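Local coordinates for protein pyridoxamine 5'-phosphate oxidase-related, FMN-binding (PDB 3F7E) that probably binds the deazaflavin coenzyme F420 and uses it to reduce CH-CH groups of its substrates, perhaps aflatoxins, at residues Gln52-Ile57 with Glu84-Asp89. Numbering follows the deposited sequence.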
loop_
_atom_site.group_PDB
_atom_site.type_symbol
_atom_site.label_atom_id
_atom_site.label_comp_id
_atom_site.label_asym_id
_atom_site.label_seq_id
_atom_site.Cartn_x
_atom_site.Cartn_y
_atom_site.Cartn_z
ATOM N N GLN A 52 4.636 -13.248 8.815
ATOM C CA GLN A 52 4.826 -12.062 9.630
ATOM C C GLN A 52 3.585 -11.175 9.658
ATOM O O GLN A 52 3.300 -10.560 10.683
ATOM C CB GLN A 52 6.033 -11.241 9.159
ATOM C CG GLN A 52 6.399 -10.118 10.106
ATOM C CD GLN A 52 6.774 -10.608 11.501
ATOM O OE1 GLN A 52 7.566 -11.557 11.657
ATOM N NE2 GLN A 52 6.209 -9.963 12.524
ATOM N N LYS A 53 2.876 -11.071 8.530
ATOM C CA LYS A 53 1.700 -10.196 8.486
ATOM C C LYS A 53 0.687 -10.602 9.561
ATOM O O LYS A 53 0.082 -9.756 10.216
ATOM C CB LYS A 53 0.994 -10.268 7.125
ATOM C CG LYS A 53 1.833 -10.252 5.893
ATOM C CD LYS A 53 1.003 -10.729 4.708
ATOM C CE LYS A 53 1.835 -10.926 3.455
ATOM N NZ LYS A 53 0.941 -11.286 2.315
ATOM N N TYR A 54 0.512 -11.911 9.750
ATOM C CA TYR A 54 -0.351 -12.405 10.813
ATOM C C TYR A 54 0.162 -12.055 12.203
ATOM O O TYR A 54 -0.593 -11.565 13.047
ATOM C CB TYR A 54 -0.548 -13.920 10.672
ATOM C CG TYR A 54 -1.287 -14.604 11.796
ATOM C CD1 TYR A 54 -2.667 -14.679 11.792
ATOM C CD2 TYR A 54 -0.600 -15.196 12.846
ATOM C CE1 TYR A 54 -3.354 -15.326 12.829
ATOM C CE2 TYR A 54 -1.256 -15.837 13.873
ATOM C CZ TYR A 54 -2.634 -15.900 13.866
ATOM O OH TYR A 54 -3.269 -16.544 14.894
ATOM N N ARG A 55 1.452 -12.300 12.439
ATOM C CA ARG A 55 2.038 -11.917 13.721
ATOM C C ARG A 55 1.891 -10.424 14.009
ATOM O O ARG A 55 1.635 -10.027 15.144
ATOM C CB ARG A 55 3.499 -12.336 13.788
ATOM C CG ARG A 55 3.662 -13.821 13.740
ATOM C CD ARG A 55 5.104 -14.286 14.002
ATOM N NE ARG A 55 6.049 -13.979 12.924
ATOM C CZ ARG A 55 6.262 -14.737 11.845
ATOM N NH1 ARG A 55 7.184 -14.372 10.960
ATOM N NH2 ARG A 55 5.575 -15.863 11.646
ATOM N N ASN A 56 2.000 -9.599 12.964
ATOM C CA ASN A 56 1.849 -8.155 13.156
ATOM C C ASN A 56 0.461 -7.846 13.728
ATOM O O ASN A 56 0.317 -7.074 14.703
ATOM C CB ASN A 56 2.011 -7.389 11.837
ATOM C CG ASN A 56 3.420 -7.440 11.288
ATOM O OD1 ASN A 56 4.361 -7.841 11.978
ATOM N ND2 ASN A 56 3.562 -7.007 10.043
ATOM N N ILE A 57 -0.579 -8.420 13.130
ATOM C CA ILE A 57 -1.957 -8.087 13.514
ATOM C C ILE A 57 -2.322 -8.686 14.872
ATOM O O ILE A 57 -3.137 -8.094 15.578
ATOM C CB ILE A 57 -2.979 -8.436 12.402
ATOM C CG1 ILE A 57 -2.963 -9.875 12.017
ATOM C CG2 ILE A 57 -2.755 -7.594 11.173
ATOM C CD1 ILE A 57 -4.260 -10.319 11.309
ATOM N N GLU A 84 -11.004 -7.068 13.729
ATOM C CA GLU A 84 -11.941 -7.423 14.797
ATOM C C GLU A 84 -12.237 -8.915 14.900
ATOM O O GLU A 84 -12.840 -9.359 15.869
ATOM C CB GLU A 84 -13.235 -6.633 14.666
ATOM C CG GLU A 84 -14.018 -6.941 13.445
ATOM C CD GLU A 84 -15.423 -6.277 13.444
ATOM O OE1 GLU A 84 -16.292 -6.726 12.671
ATOM O OE2 GLU A 84 -15.668 -5.331 14.225
ATOM N N ASP A 85 -11.845 -9.688 13.888
ATOM C CA ASP A 85 -11.996 -11.147 13.997
ATOM C C ASP A 85 -10.954 -11.836 13.130
ATOM O O ASP A 85 -10.513 -11.263 12.126
ATOM C CB ASP A 85 -13.425 -11.585 13.606
ATOM C CG ASP A 85 -13.856 -12.885 14.270
ATOM O OD1 ASP A 85 -13.042 -13.490 15.011
ATOM O OD2 ASP A 85 -15.019 -13.295 14.036
ATOM N N ILE A 86 -10.625 -13.084 13.495
ATOM C CA ILE A 86 -9.755 -13.955 12.710
ATOM C C ILE A 86 -10.442 -15.324 12.766
ATOM O O ILE A 86 -10.610 -15.900 13.850
ATOM C CB ILE A 86 -8.330 -14.023 13.275
ATOM C CG1 ILE A 86 -7.706 -12.623 13.320
ATOM C CG2 ILE A 86 -7.524 -15.027 12.449
ATOM C CD1 ILE A 86 -6.332 -12.597 13.994
ATOM N N VAL A 87 -10.866 -15.801 11.603
ATOM C CA VAL A 87 -11.699 -17.006 11.519
ATOM C C VAL A 87 -10.927 -18.095 10.764
ATOM O O VAL A 87 -10.559 -17.878 9.624
ATOM C CB VAL A 87 -13.052 -16.702 10.829
ATOM C CG1 VAL A 87 -13.904 -17.982 10.723
ATOM C CG2 VAL A 87 -13.781 -15.636 11.611
ATOM N N PRO A 88 -10.707 -19.279 11.377
ATOM C CA PRO A 88 -10.042 -20.344 10.606
ATOM C C PRO A 88 -10.748 -20.701 9.304
ATOM O O PRO A 88 -11.981 -20.789 9.256
ATOM C CB PRO A 88 -10.016 -21.532 11.578
ATOM C CG PRO A 88 -9.998 -20.874 12.946
ATOM C CD PRO A 88 -10.946 -19.686 12.775
ATOM N N ASP A 89 -9.946 -20.922 8.256
ATOM C CA ASP A 89 -10.421 -21.313 6.932
ATOM C C ASP A 89 -9.672 -22.575 6.468
ATOM O O ASP A 89 -9.058 -22.552 5.394
ATOM C CB ASP A 89 -10.151 -20.154 5.949
ATOM C CG ASP A 89 -10.680 -20.396 4.529
ATOM O OD1 ASP A 89 -11.743 -21.051 4.355
ATOM O OD2 ASP A 89 -10.047 -19.862 3.590
#
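Ile86 reaches from its strand to the helix with both branches, and each meets a different side chain. The CG2 methyl of Ile86 comes to the edge of the Tyr54 ring, near the ring plane, 4.2 Å from Tyr54 CE1, so Ile86 does not lie over a face of the phenol. The longer branch ends methyl to methyl, CD1 of Ile86 lying 4.1 Å from CD1 of Ile57. With chi1 of Ile86 at -59°, CG2 stands opposite the backbone N and CG1 opposite the carbonyl carbon, which splits the two branches between the two partners. Tyr54 carries its ring out to the strand through an extended chi1 of 173°, while its OH is hydrogen-bonded to Lys58, one turn further along the helix. No hydrogen bond links helix and strand; the contact is small and wholly apolar. It packs helix 52-59 against the end of strand 76-88 in the antiparallel split beta-barrel characteristic of the FMN-binding, pyridoxamine 5'-phosphate oxidase-like family. Strand 116-127 pairs with that strand and continues the apolar patch, Ile119 touching both isoleucines; just before Ile86, Glu84 and Asp85 both face Val120 in a classic beta bulge. On the helix, polar side chains clasp one another. NE and NH1 of Arg55 both donate to OE1 of Gln52 from above the same face of its amide, in bent bonds, NH1 at 2.9 Å. The other end of that amide gives a nearly straight bond, 178° at the hydrogen, from NE2 of Gln52 to OD1 of Asn56, also 2.9 Å long. Asn56 is buried, and its ND2 is hydrogen-bonded to Thr22.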